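Local coordinates for DNA repair protein PprA (Deinococcus deserti, PDB 6MC8), which acts in DNA damage repair as a radiation-induced protein, probably by binding DNA and forming filaments, with a further link to genome segregation, at residues Ala177-Arg182 / Val192-Pro197; Ala262-Thr267 / Arg282-Thr287; Ala205-Lys210 / Arg298-Leu303; Ala198-Ala203 / His256-Ser261. The protein carries 2 engineered substitutions. All coordinates share one frame; numbering follows the deposited sequence.

Contact 1. Residues Ala177-Arg182 / Val192-Pro197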
loop_
_atom_site.group_PDB
_atom_site.type_symbol
_atom_site.label_atom_id
_atom_site.label_comp_id
_atom_site.label_asym_id
_atom_site.label_seq_id
_atom_site.Cartn_x
_atom_site.Cartn_y
_atom_site.Cartn_z
ATOM N N ALA A 177 14.223 19.162 20.989
ATOM C CA ALA A 177 15.445 19.843 20.504
ATOM C C ALA A 177 15.265 20.475 19.122
ATOM O O ALA A 177 16.181 20.375 18.345
ATOM C CB ALA A 177 16.560 18.845 20.512
ATOM N N GLN A 178 14.106 21.089 18.887
ATOM C CA GLN A 178 13.635 21.681 17.611
ATOM C C GLN A 178 13.540 20.579 16.556
ATOM O O GLN A 178 13.448 20.912 15.429
ATOM C CB GLN A 178 14.509 22.823 17.116
ATOM C CG GLN A 178 14.480 24.043 17.982
ATOM C CD GLN A 178 15.475 25.065 17.502
ATOM O OE1 GLN A 178 16.216 24.850 16.557
ATOM N NE2 GLN A 178 15.507 26.194 18.166
ATOM N N THR A 179 13.383 19.334 16.974
ATOM C CA THR A 179 13.415 18.197 16.068
ATOM C C THR A 179 12.013 17.641 15.851
ATOM O O THR A 179 11.254 17.449 16.802
ATOM C CB THR A 179 14.359 17.127 16.635
ATOM O OG1 THR A 179 15.719 17.511 16.403
ATOM C CG2 THR A 179 14.088 15.750 16.099
ATOM N N TRP A 180 11.672 17.412 14.587
ATOM C CA TRP A 180 10.421 16.792 14.185
ATOM C C TRP A 180 10.717 15.527 13.394
ATOM O O TRP A 180 11.701 15.457 12.657
ATOM C CB TRP A 180 9.593 17.773 13.369
ATOM C CG TRP A 180 8.990 18.832 14.217
ATOM C CD1 TRP A 180 9.597 19.957 14.672
ATOM C CD2 TRP A 180 7.637 18.899 14.660
ATOM N NE1 TRP A 180 8.720 20.701 15.412
ATOM C CE2 TRP A 180 7.505 20.072 15.416
ATOM C CE3 TRP A 180 6.525 18.070 14.504
ATOM C CZ2 TRP A 180 6.307 20.443 16.004
ATOM C CZ3 TRP A 180 5.343 18.436 15.088
ATOM C CH2 TRP A 180 5.240 19.614 15.830
ATOM N N THR A 181 9.869 14.517 13.559
ATOM C CA THR A 181 10.166 13.211 12.996
ATOM C C THR A 181 8.921 12.567 12.400
ATOM O O THR A 181 7.791 12.888 12.772
ATOM C CB THR A 181 10.817 12.296 14.049
ATOM O OG1 THR A 181 11.202 11.060 13.444
ATOM C CG2 THR A 181 9.885 12.027 15.190
ATOM N N ARG A 182 9.150 11.669 11.441
ATOM C CA ARG A 182 8.095 10.902 10.797
ATOM C C ARG A 182 8.659 9.593 10.264
ATOM O O ARG A 182 9.853 9.476 9.988
ATOM C CB ARG A 182 7.417 11.694 9.671
ATOM C CG ARG A 182 8.315 12.123 8.535
ATOM C CD ARG A 182 7.531 12.987 7.579
ATOM N NE ARG A 182 8.347 13.563 6.521
ATOM C CZ ARG A 182 7.870 14.352 5.567
ATOM N NH1 ARG A 182 6.584 14.649 5.540
ATOM N NH2 ARG A 182 8.676 14.847 4.643
ATOM N N VAL A 192 12.695 6.456 8.236
ATOM C CA VAL A 192 12.404 7.449 9.260
ATOM C C VAL A 192 13.217 8.705 8.961
ATOM O O VAL A 192 14.389 8.625 8.573
ATOM C CB VAL A 192 12.666 6.893 10.680
ATOM C CG1 VAL A 192 14.083 6.403 10.852
ATOM C CG2 VAL A 192 12.334 7.916 11.747
ATOM N N GLU A 193 12.569 9.861 9.063
ATOM C CA GLU A 193 13.197 11.153 8.850
ATOM C C GLU A 193 13.238 11.893 10.175
ATOM O O GLU A 193 12.265 11.867 10.928
ATOM C CB GLU A 193 12.434 11.973 7.808
ATOM C CG GLU A 193 13.053 13.321 7.491
ATOM C CD GLU A 193 12.259 14.104 6.478
ATOM O OE1 GLU A 193 11.201 13.617 6.044
ATOM O OE2 GLU A 193 12.692 15.209 6.112
ATOM N N VAL A 194 14.366 12.527 10.463
ATOM C CA VAL A 194 14.530 13.397 11.620
ATOM C C VAL A 194 14.921 14.773 11.106
ATOM O O VAL A 194 15.924 14.912 10.401
ATOM C CB VAL A 194 15.576 12.832 12.595
ATOM C CG1 VAL A 194 15.963 13.854 13.612
ATOM C CG2 VAL A 194 15.023 11.616 13.295
ATOM N N HIS A 195 14.134 15.784 11.456
ATOM C CA HIS A 195 14.215 17.100 10.836
ATOM C C HIS A 195 14.356 18.196 11.881
ATOM O O HIS A 195 13.519 18.315 12.776
ATOM C CB HIS A 195 12.975 17.360 9.993
ATOM C CG HIS A 195 12.948 18.704 9.344
ATOM N ND1 HIS A 195 13.694 19.008 8.228
ATOM C CD2 HIS A 195 12.257 19.825 9.650
ATOM C CE1 HIS A 195 13.464 20.258 7.876
ATOM N NE2 HIS A 195 12.598 20.777 8.724
ATOM N N ARG A 196 15.399 19.005 11.746
ATOM C CA ARG A 196 15.527 20.260 12.485
ATOM C C ARG A 196 15.679 21.367 11.453
ATOM O O ARG A 196 16.601 21.295 10.617
ATOM C CB ARG A 196 16.707 20.252 13.450
ATOM C CG ARG A 196 16.737 21.485 14.334
ATOM C CD ARG A 196 17.961 21.557 15.216
ATOM N NE ARG A 196 18.016 20.490 16.200
ATOM C CZ ARG A 196 18.926 19.529 16.194
ATOM N NH1 ARG A 196 19.849 19.503 15.249
ATOM N NH2 ARG A 196 18.912 18.595 17.128
ATOM N N PRO A 197 14.815 22.383 11.469
ATOM C CA PRO A 197 14.793 23.370 10.378
ATOM C C PRO A 197 16.041 24.238 10.330
ATOM O O PRO A 197 16.508 24.753 11.346
ATOM C CB PRO A 197 13.548 24.203 10.693
ATOM C CG PRO A 197 12.712 23.324 11.526
ATOM C CD PRO A 197 13.656 22.534 12.356
#

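Contact 2. Residues Ala262-Thr267 / Arg282-Thr287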
loop_
_atom_site.group_PDB
_atom_site.type_symbol
_atom_site.label_atom_id
_atom_site.label_comp_id
_atom_site.label_asym_id
_atom_site.label_seq_id
_atom_site.Cartn_x
_atom_site.Cartn_y
_atom_site.Cartn_z
ATOM N N ALA A 262 17.837 14.141 8.141
ATOM C CA ALA A 262 18.632 12.931 8.015
ATOM C C ALA A 262 17.679 11.750 7.956
ATOM O O ALA A 262 16.770 11.639 8.780
ATOM C CB ALA A 262 19.615 12.770 9.177
ATOM N N VAL A 263 17.880 10.876 6.974
ATOM C CA VAL A 263 16.972 9.769 6.706
ATOM C C VAL A 263 17.729 8.456 6.859
ATOM O O VAL A 263 18.817 8.288 6.298
ATOM C CB VAL A 263 16.350 9.886 5.298
ATOM C CG1 VAL A 263 15.415 8.727 5.019
ATOM C CG2 VAL A 263 15.622 11.206 5.139
ATOM N N VAL A 264 17.155 7.528 7.622
ATOM C CA VAL A 264 17.671 6.170 7.751
ATOM C C VAL A 264 16.636 5.214 7.175
ATOM O O VAL A 264 15.449 5.303 7.508
ATOM C CB VAL A 264 18.000 5.822 9.214
ATOM C CG1 VAL A 264 18.444 4.380 9.339
ATOM C CG2 VAL A 264 19.083 6.725 9.733
ATOM N N ARG A 265 17.081 4.310 6.304
ATOM C CA ARG A 265 16.208 3.355 5.642
ATOM C C ARG A 265 16.625 1.929 5.978
ATOM O O ARG A 265 17.785 1.659 6.295
ATOM C CB ARG A 265 16.222 3.556 4.127
ATOM C CG ARG A 265 15.584 4.854 3.686
ATOM C CD ARG A 265 15.670 5.034 2.191
ATOM N NE ARG A 265 15.056 6.280 1.755
ATOM C CZ ARG A 265 15.698 7.437 1.662
ATOM N NH1 ARG A 265 16.978 7.516 1.984
ATOM N NH2 ARG A 265 15.057 8.516 1.255
ATOM N N GLU A 266 15.658 1.021 5.915
ATOM C CA GLU A 266 15.874 -0.386 6.206
ATOM C C GLU A 266 14.981 -1.237 5.318
ATOM O O GLU A 266 13.766 -1.037 5.273
ATOM C CB GLU A 266 15.592 -0.703 7.671
ATOM C CG GLU A 266 15.833 -2.150 8.036
ATOM C CD GLU A 266 17.291 -2.544 7.969
ATOM O OE1 GLU A 266 18.162 -1.696 8.237
ATOM O OE2 GLU A 266 17.568 -3.704 7.625
ATOM N N THR A 267 15.587 -2.191 4.624
ATOM C CA THR A 267 14.879 -3.072 3.712
ATOM C C THR A 267 14.926 -4.501 4.234
ATOM O O THR A 267 15.896 -4.916 4.867
ATOM C CB THR A 267 15.491 -3.020 2.312
ATOM O OG1 THR A 267 16.836 -3.504 2.363
ATOM C CG2 THR A 267 15.513 -1.600 1.800
ATOM N N ARG A 282 17.281 6.869 16.236
ATOM C CA ARG A 282 18.410 7.288 17.057
ATOM C C ARG A 282 19.655 7.492 16.204
ATOM O O ARG A 282 20.497 8.340 16.516
ATOM C CB ARG A 282 18.650 6.247 18.148
ATOM C CG ARG A 282 19.595 6.652 19.259
ATOM C CD ARG A 282 19.733 5.528 20.282
ATOM N NE ARG A 282 18.453 5.188 20.899
ATOM C CZ ARG A 282 17.841 4.016 20.761
ATOM N NH1 ARG A 282 18.397 3.057 20.036
ATOM N NH2 ARG A 282 16.676 3.801 21.353
ATOM N N GLU A 283 19.780 6.728 15.115
ATOM C CA GLU A 283 20.848 6.967 14.151
ATOM C C GLU A 283 20.639 8.282 13.413
ATOM O O GLU A 283 21.586 9.052 13.234
ATOM C CB GLU A 283 20.932 5.809 13.156
ATOM C CG GLU A 283 21.985 5.986 12.076
ATOM C CD GLU A 283 22.004 4.852 11.078
ATOM O OE1 GLU A 283 21.206 3.911 11.235
ATOM O OE2 GLU A 283 22.806 4.907 10.126
ATOM N N ALA A 284 19.403 8.558 12.992
ATOM C CA ALA A 284 19.123 9.751 12.200
ATOM C C ALA A 284 19.257 11.020 13.031
ATOM O O ALA A 284 19.645 12.069 12.511
ATOM C CB ALA A 284 17.727 9.657 11.592
ATOM N N THR A 285 18.944 10.939 14.325
ATOM C CA THR A 285 19.105 12.088 15.208
ATOM C C THR A 285 20.581 12.395 15.441
ATOM O O THR A 285 20.999 13.556 15.400
ATOM C CB THR A 285 18.376 11.823 16.527
ATOM O OG1 THR A 285 16.983 11.620 16.268
ATOM C CG2 THR A 285 18.529 12.986 17.482
ATOM N N GLU A 286 21.390 11.356 15.668
ATOM C CA GLU A 286 22.831 11.543 15.800
ATOM C C GLU A 286 23.466 11.974 14.484
ATOM O O GLU A 286 24.448 12.721 14.481
ATOM C CB GLU A 286 23.488 10.259 16.310
ATOM C CG GLU A 286 23.320 10.012 17.796
ATOM C CD GLU A 286 24.185 10.937 18.644
ATOM O OE1 GLU A 286 25.313 11.259 18.217
ATOM O OE2 GLU A 286 23.738 11.346 19.734
ATOM N N THR A 287 22.924 11.508 13.359
ATOM C CA THR A 287 23.447 11.931 12.064
ATOM C C THR A 287 23.083 13.384 11.783
ATOM O O THR A 287 23.912 14.147 11.277
ATOM C CB THR A 287 22.926 11.009 10.958
ATOM O OG1 THR A 287 23.277 9.658 11.263
ATOM C CG2 THR A 287 23.534 11.362 9.622
#

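Contact 3. Residues Ala205-Lys210 / Arg298-Leu303. Engineered in segment 205-210: Lys206 (natural residue Asp), Lys210 (natural residue Asp).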
loop_
_atom_site.group_PDB
_atom_site.type_symbol
_atom_site.label_atom_id
_atom_site.label_comp_id
_atom_site.label_asym_id
_atom_site.label_seq_id
_atom_site.Cartn_x
_atom_site.Cartn_y
_atom_site.Cartn_z
ATOM N N ALA A 205 24.496 32.152 10.146
ATOM C CA ALA A 205 24.401 32.976 11.347
ATOM C C ALA A 205 24.974 32.258 12.559
ATOM O O ALA A 205 25.559 32.892 13.443
ATOM C CB ALA A 205 22.949 33.376 11.604
ATOM N N LYS A 206 24.814 30.937 12.620
ATOM C CA LYS A 206 25.423 30.172 13.704
ATOM C C LYS A 206 26.933 30.100 13.541
ATOM O O LYS A 206 27.671 30.089 14.531
ATOM C CB LYS A 206 24.821 28.770 13.765
ATOM C CG LYS A 206 23.385 28.727 14.231
ATOM C CD LYS A 206 22.835 27.322 14.161
ATOM C CE LYS A 206 23.469 26.440 15.217
ATOM N NZ LYS A 206 22.900 25.071 15.242
ATOM N N ALA A 207 27.410 30.051 12.297
ATOM C CA ALA A 207 28.845 30.075 12.050
ATOM C C ALA A 207 29.429 31.453 12.317
ATOM O O ALA A 207 30.585 31.574 12.734
ATOM C CB ALA A 207 29.136 29.650 10.617
ATOM N N ALA A 208 28.649 32.506 12.065
ATOM C CA ALA A 208 29.117 33.855 12.350
ATOM C C ALA A 208 29.217 34.097 13.849
ATOM O O ALA A 208 30.125 34.794 14.307
ATOM C CB ALA A 208 28.194 34.880 11.698
ATOM N N TRP A 209 28.299 33.519 14.629
ATOM C CA TRP A 209 28.379 33.611 16.083
ATOM C C TRP A 209 29.594 32.873 16.624
ATOM O O TRP A 209 30.186 33.294 17.621
ATOM C CB TRP A 209 27.093 33.075 16.717
ATOM C CG TRP A 209 27.138 32.944 18.224
ATOM C CD1 TRP A 209 27.252 31.788 18.932
ATOM C CD2 TRP A 209 27.081 34.001 19.195
ATOM N NE1 TRP A 209 27.265 32.051 20.278
ATOM C CE2 TRP A 209 27.162 33.404 20.465
ATOM C CE3 TRP A 209 26.971 35.390 19.113
ATOM C CZ2 TRP A 209 27.131 34.151 21.644
ATOM C CZ3 TRP A 209 26.941 36.128 20.280
ATOM C CH2 TRP A 209 27.022 35.507 21.528
ATOM N N LYS A 210 29.992 31.781 15.969
ATOM C CA LYS A 210 31.140 31.013 16.438
ATOM C C LYS A 210 32.445 31.765 16.203
ATOM O O LYS A 210 33.361 31.704 17.031
ATOM C CB LYS A 210 31.166 29.647 15.754
ATOM C CG LYS A 210 32.272 28.741 16.241
ATOM C CD LYS A 210 32.264 27.395 15.555
ATOM C CE LYS A 210 33.373 26.519 16.104
ATOM N NZ LYS A 210 34.709 27.066 15.750
ATOM N N ARG A 298 32.541 24.124 9.145
ATOM C CA ARG A 298 33.037 24.309 7.786
ATOM C C ARG A 298 32.610 25.658 7.232
ATOM O O ARG A 298 33.302 26.233 6.387
ATOM C CB ARG A 298 32.579 23.159 6.881
ATOM C CG ARG A 298 31.102 23.116 6.535
ATOM C CD ARG A 298 30.744 21.818 5.836
ATOM N NE ARG A 298 31.408 21.664 4.550
ATOM C CZ ARG A 298 30.923 22.112 3.401
ATOM N NH1 ARG A 298 29.756 22.736 3.370
ATOM N NH2 ARG A 298 31.600 21.924 2.281
ATOM N N LEU A 299 31.497 26.199 7.725
ATOM C CA LEU A 299 31.084 27.531 7.314
ATOM C C LEU A 299 31.883 28.601 8.041
ATOM O O LEU A 299 32.173 29.657 7.474
ATOM C CB LEU A 299 29.592 27.711 7.563
ATOM C CG LEU A 299 28.633 26.897 6.709
ATOM C CD1 LEU A 299 27.230 27.017 7.249
ATOM C CD2 LEU A 299 28.700 27.394 5.327
ATOM N N ALA A 300 32.253 28.340 9.296
ATOM C CA ALA A 300 33.048 29.298 10.056
ATOM C C ALA A 300 34.466 29.396 9.510
ATOM O O ALA A 300 35.098 30.454 9.593
ATOM C CB ALA A 300 33.069 28.904 11.530
ATOM N N ALA A 301 34.979 28.303 8.945
ATOM C CA ALA A 301 36.296 28.339 8.324
ATOM C C ALA A 301 36.272 29.132 7.023
ATOM O O ALA A 301 37.274 29.747 6.644
ATOM C CB ALA A 301 36.794 26.916 8.084
ATOM N N VAL A 302 35.136 29.128 6.327
ATOM C CA VAL A 302 34.989 29.916 5.108
ATOM C C VAL A 302 34.855 31.397 5.444
ATOM O O VAL A 302 35.401 32.261 4.749
ATOM C CB VAL A 302 33.794 29.382 4.290
ATOM C CG1 VAL A 302 33.452 30.281 3.130
ATOM C CG2 VAL A 302 34.107 28.004 3.758
ATOM N N LEU A 303 34.166 31.714 6.538
ATOM C CA LEU A 303 33.972 33.111 6.901
ATOM C C LEU A 303 35.223 33.714 7.523
ATOM O O LEU A 303 35.410 34.932 7.476
ATOM C CB LEU A 303 32.788 33.245 7.855
ATOM C CG LEU A 303 31.435 32.830 7.278
ATOM C CD1 LEU A 303 30.335 32.941 8.319
ATOM C CD2 LEU A 303 31.111 33.616 6.027
#

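Contact 4. Residues Ala198-Ala203 / His256-Ser261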
loop_
_atom_site.group_PDB
_atom_site.type_symbol
_atom_site.label_atom_id
_atom_site.label_comp_id
_atom_site.label_asym_id
_atom_site.label_seq_id
_atom_site.Cartn_x
_atom_site.Cartn_y
_atom_site.Cartn_z
ATOM N N ALA A 198 16.579 24.392 9.124
ATOM C CA ALA A 198 17.773 25.188 8.901
ATOM C C ALA A 198 17.737 25.757 7.493
ATOM O O ALA A 198 17.527 25.026 6.524
ATOM C CB ALA A 198 19.045 24.362 9.102
ATOM N N THR A 199 17.931 27.062 7.393
ATOM C CA THR A 199 18.148 27.751 6.136
ATOM C C THR A 199 19.637 28.044 6.013
ATOM O O THR A 199 20.374 27.932 6.999
ATOM C CB THR A 199 17.328 29.052 6.065
ATOM O OG1 THR A 199 17.770 29.974 7.063
ATOM C CG2 THR A 199 15.859 28.763 6.262
ATOM N N PRO A 200 20.130 28.359 4.807
ATOM C CA PRO A 200 21.526 28.814 4.700
ATOM C C PRO A 200 21.818 30.099 5.452
ATOM O O PRO A 200 22.946 30.291 5.913
ATOM C CB PRO A 200 21.712 28.986 3.191
ATOM C CG PRO A 200 20.771 28.063 2.618
ATOM C CD PRO A 200 19.583 28.035 3.478
ATOM N N ALA A 201 20.831 30.985 5.591
ATOM C CA ALA A 201 21.017 32.163 6.427
ATOM C C ALA A 201 21.094 31.781 7.900
ATOM O O ALA A 201 21.859 32.381 8.662
ATOM C CB ALA A 201 19.889 33.162 6.187
ATOM N N THR A 202 20.307 30.784 8.315
ATOM C CA THR A 202 20.374 30.279 9.683
ATOM C C THR A 202 21.714 29.613 9.957
ATOM O O THR A 202 22.317 29.821 11.017
ATOM C CB THR A 202 19.224 29.296 9.925
ATOM O OG1 THR A 202 17.975 29.975 9.776
ATOM C CG2 THR A 202 19.288 28.681 11.308
ATOM N N ALA A 203 22.211 28.838 8.991
ATOM C CA ALA A 203 23.453 28.102 9.181
ATOM C C ALA A 203 24.663 29.027 9.157
ATOM O O ALA A 203 25.640 28.792 9.874
ATOM C CB ALA A 203 23.579 27.018 8.115
ATOM N N HIS A 256 23.314 28.636 -0.309
ATOM C CA HIS A 256 22.033 28.305 -0.913
ATOM C C HIS A 256 21.528 26.921 -0.540
ATOM O O HIS A 256 20.427 26.550 -0.951
ATOM C CB HIS A 256 22.135 28.422 -2.438
ATOM C CG HIS A 256 22.606 29.764 -2.890
ATOM N ND1 HIS A 256 21.800 30.880 -2.867
ATOM C CD2 HIS A 256 23.820 30.184 -3.313
ATOM C CE1 HIS A 256 22.491 31.924 -3.282
ATOM N NE2 HIS A 256 23.718 31.528 -3.562
ATOM N N PHE A 257 22.288 26.160 0.238
ATOM C CA PHE A 257 21.916 24.815 0.643
ATOM C C PHE A 257 22.384 24.582 2.068
ATOM O O PHE A 257 23.520 24.905 2.415
ATOM C CB PHE A 257 22.521 23.764 -0.293
ATOM C CG PHE A 257 21.877 23.709 -1.642
ATOM C CD1 PHE A 257 20.759 22.926 -1.851
ATOM C CD2 PHE A 257 22.377 24.451 -2.698
ATOM C CE1 PHE A 257 20.161 22.870 -3.085
ATOM C CE2 PHE A 257 21.776 24.408 -3.932
ATOM C CZ PHE A 257 20.671 23.611 -4.127
ATOM N N ALA A 258 21.502 24.025 2.889
ATOM C CA ALA A 258 21.825 23.711 4.269
ATOM C C ALA A 258 21.271 22.338 4.617
ATOM O O ALA A 258 20.337 21.846 3.985
ATOM C CB ALA A 258 21.274 24.767 5.230
ATOM N N VAL A 259 21.863 21.726 5.638
ATOM C CA VAL A 259 21.398 20.445 6.157
ATOM C C VAL A 259 20.285 20.688 7.163
ATOM O O VAL A 259 20.469 21.415 8.142
ATOM C CB VAL A 259 22.549 19.654 6.798
ATOM C CG1 VAL A 259 22.021 18.434 7.525
ATOM C CG2 VAL A 259 23.520 19.219 5.750
ATOM N N SER A 260 19.129 20.072 6.924
ATOM C CA SER A 260 18.018 20.147 7.855
ATOM C C SER A 260 17.423 18.796 8.223
ATOM O O SER A 260 16.658 18.728 9.187
ATOM C CB SER A 260 16.901 21.043 7.297
ATOM O OG SER A 260 16.287 20.460 6.169
ATOM N N SER A 261 17.750 17.725 7.508
ATOM C CA SER A 261 17.173 16.426 7.804
ATOM C C SER A 261 18.244 15.345 7.755
ATOM O O SER A 261 19.398 15.594 7.407
ATOM C CB SER A 261 16.032 16.076 6.841
ATOM O OG SER A 261 14.927 16.934 7.021
#

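Contact 1. Residues Ala177-Arg182 / Val192-Pro197
The beta hairpin of strands 179-186 and 189-195 is joined here by antiparallel pairing, Trp180 and Arg182 standing opposite His195 and Glu193 in hydrogen-bonded pairs. Trp180 N gives its hydrogen to His195 O at 2.7 Å, and the return bond runs from His195 N to Trp180 O. Glu193 O is gripped twice, by Arg182 N at 3.2 Å and by Thr181 OG1 at 2.8 Å, the hydroxyl oxygen being tilted 29° from the carbonyl plane. On the same face as His195, the Arg182 and Glu193 side chains run side by side. Arg182 turns its guanidinium edge to Glu193 OE1, with NE 2.9 Å and NH2 3.1 Å from that one oxygen. A methionine in place of Arg182 would probably leave Glu193 OE1 without its charged mate, the Ser261 hydroxyl still bonding OE2 of that carboxylate. Past the strand end, Arg196 bends at chi3 (-65°), which brings NE almost straight onto Ala177 O at 2.8 Å; its NH2 and NH1 go on to Asp289 and Gln292. Thr181 and Val194, on the other face, lie against helix 274-304, while Trp180 and Arg182 pack on Trp172 of strand 168-176, the next strand of the four-stranded antiparallel sheet.

Contact 2. Residues Ala262-Thr267 / Arg282-Thr287
Glu283, early in the 282-287 helical segment, stretches across Val264 of the strand. Its CG is anti to the backbone N (chi1 178°) and the rest of the chain is extended, which carries OE1 to 3.4 Å from Val264 CG1 and leaves the aliphatic part over CG2. Ala284 comes next and fits closest to the strand backbone: its CB lies 3.7 Å from Val264 CG2 and 3.6 Å from Ala262 O, while its own carbonyl O meets Ala262 CB at 3.4 Å. A glycine in place of Val264 would probably open a gap beside the Ala284 methyl and leave the Glu283 chain freer to turn. One helical turn on, Thr287 sets its CB 4.2 Å from Ala262 CB. Its hydroxyl turns back into the helix, where OG1 donates to Glu283 O at 2.7 Å; that carbonyl also takes the Thr287 N-H. No hydrogen bond joins strand and helix, so the contact is van der Waals packing; the axes of the short strand and helix segments come within 7.4 Å and run at 151° to each other, roughly antiparallel. Helix 274-304 thus covers one face of the four-stranded sheet at the edge strand 261-267, with Ala284 reaching over to Val194 of strand 189-195.

Contact 3. Residues Ala205-Lys210 / Arg298-Leu303
Leu303 N donates to Leu299 O at 3.0 Å, a regular helical bond that sets these two leucines one turn apart on the side of helix 274-304 that meets Ala207. No hydrogen bond crosses between 205-210 and 298-303; the helices meet through methyl groups and leucine branches. Ala207 points its CB straight into the partner helix, at the notch formed by Leu299, Ala300 and Leu303. That methyl is 3.6 Å from Leu299 CB, and it lies equally near to the backbone at Ala300 N. Beside it, Ala300 CB sits 4.1 Å from Ala207 CB, a methyl-to-methyl meeting that lets the two alpha carbons approach to 4.7 Å. The short side chains explain the close axis spacing of 8.3 Å, at a crossing angle of -65°. Leu303, with CG anti to its carbonyl carbon (chi1 -63°), brings CD1 round to the Ala207 methyl at 4.2 Å and reaches on to the N and CB of Ala208. At the solvent edge the engineered Lys210 lays the extended aliphatic part of its chain, up to CE, past Ala300, CD being 4.4 Å from Ala300 CB. The packing continues on both helices: Leu303 also touches Leu234 and Leu237 of helix 218-237, Ala208 touches Met233 of that same helix, and Leu299 reaches Ala203 and Leu204 an earlier turn along helix 200-213.

Contact 4. Residues Ala198-Ala203 / His256-Ser261
The apolar part of this contact gathers round Ala258, whose CB lies 4.1 Å from Pro200 CD. The same Ala258 methyl is met by Ala203 CB at 4.3 Å and, at the limit of touch, by Ala198 CB, so that one small side chain fills the angle between the incoming chain and the first helical turn. Side chain against backbone is the second kind. Pro200 presses its CG onto the peptide link between His256 and Phe257, 3.4 Å from Phe257 N. Ala198 CB approaches Val259 O at 3.4 Å, a carbonyl that also accepts a hydrogen bond from Gln292 NE2, and Thr199 O lies 3.7 Å from Ala258 CB. All this happens where the chain leaving strand 189-195 turns into helix 200-213: Thr199 holds the N-cap position and Pro200 starts the helix. No hydrogen bond crosses from one segment to the other; within 198-203, Thr199 OG1 and Thr202 OG1 are 2.7 Å apart and share one, while Ala203 N donates to Thr199 O at 2.9 Å. Further along the loop, Ser260 brings its CB up beside Ala198, and its OG bonds to Trp80 O; Phe257 turns from the contact to meet the Trp80 ring.

Contacts 1 and 2 share the four-stranded sheet: Val194 O and Ala262 N, 3.1 Å apart, probably bond the neighbouring strands 189-195 and 261-267. Contact 4 continues from the same place, with His195 ND1 2.7 Å from Ser261 OG and Arg196 N 2.9 Å from Ser260 O. Helix 200-213 then leads from contact 4 to contact 3, whose centres are about 12 Å apart, and Leu299 CD1 comes within 3.5 Å of Ala203 O. Helix 274-304 serves both contact 2 and contact 3, centres about 26 Å apart, and so runs from the sheet to the packing against helix 200-213; contact 2 is nested in the loop that contact 3 closes.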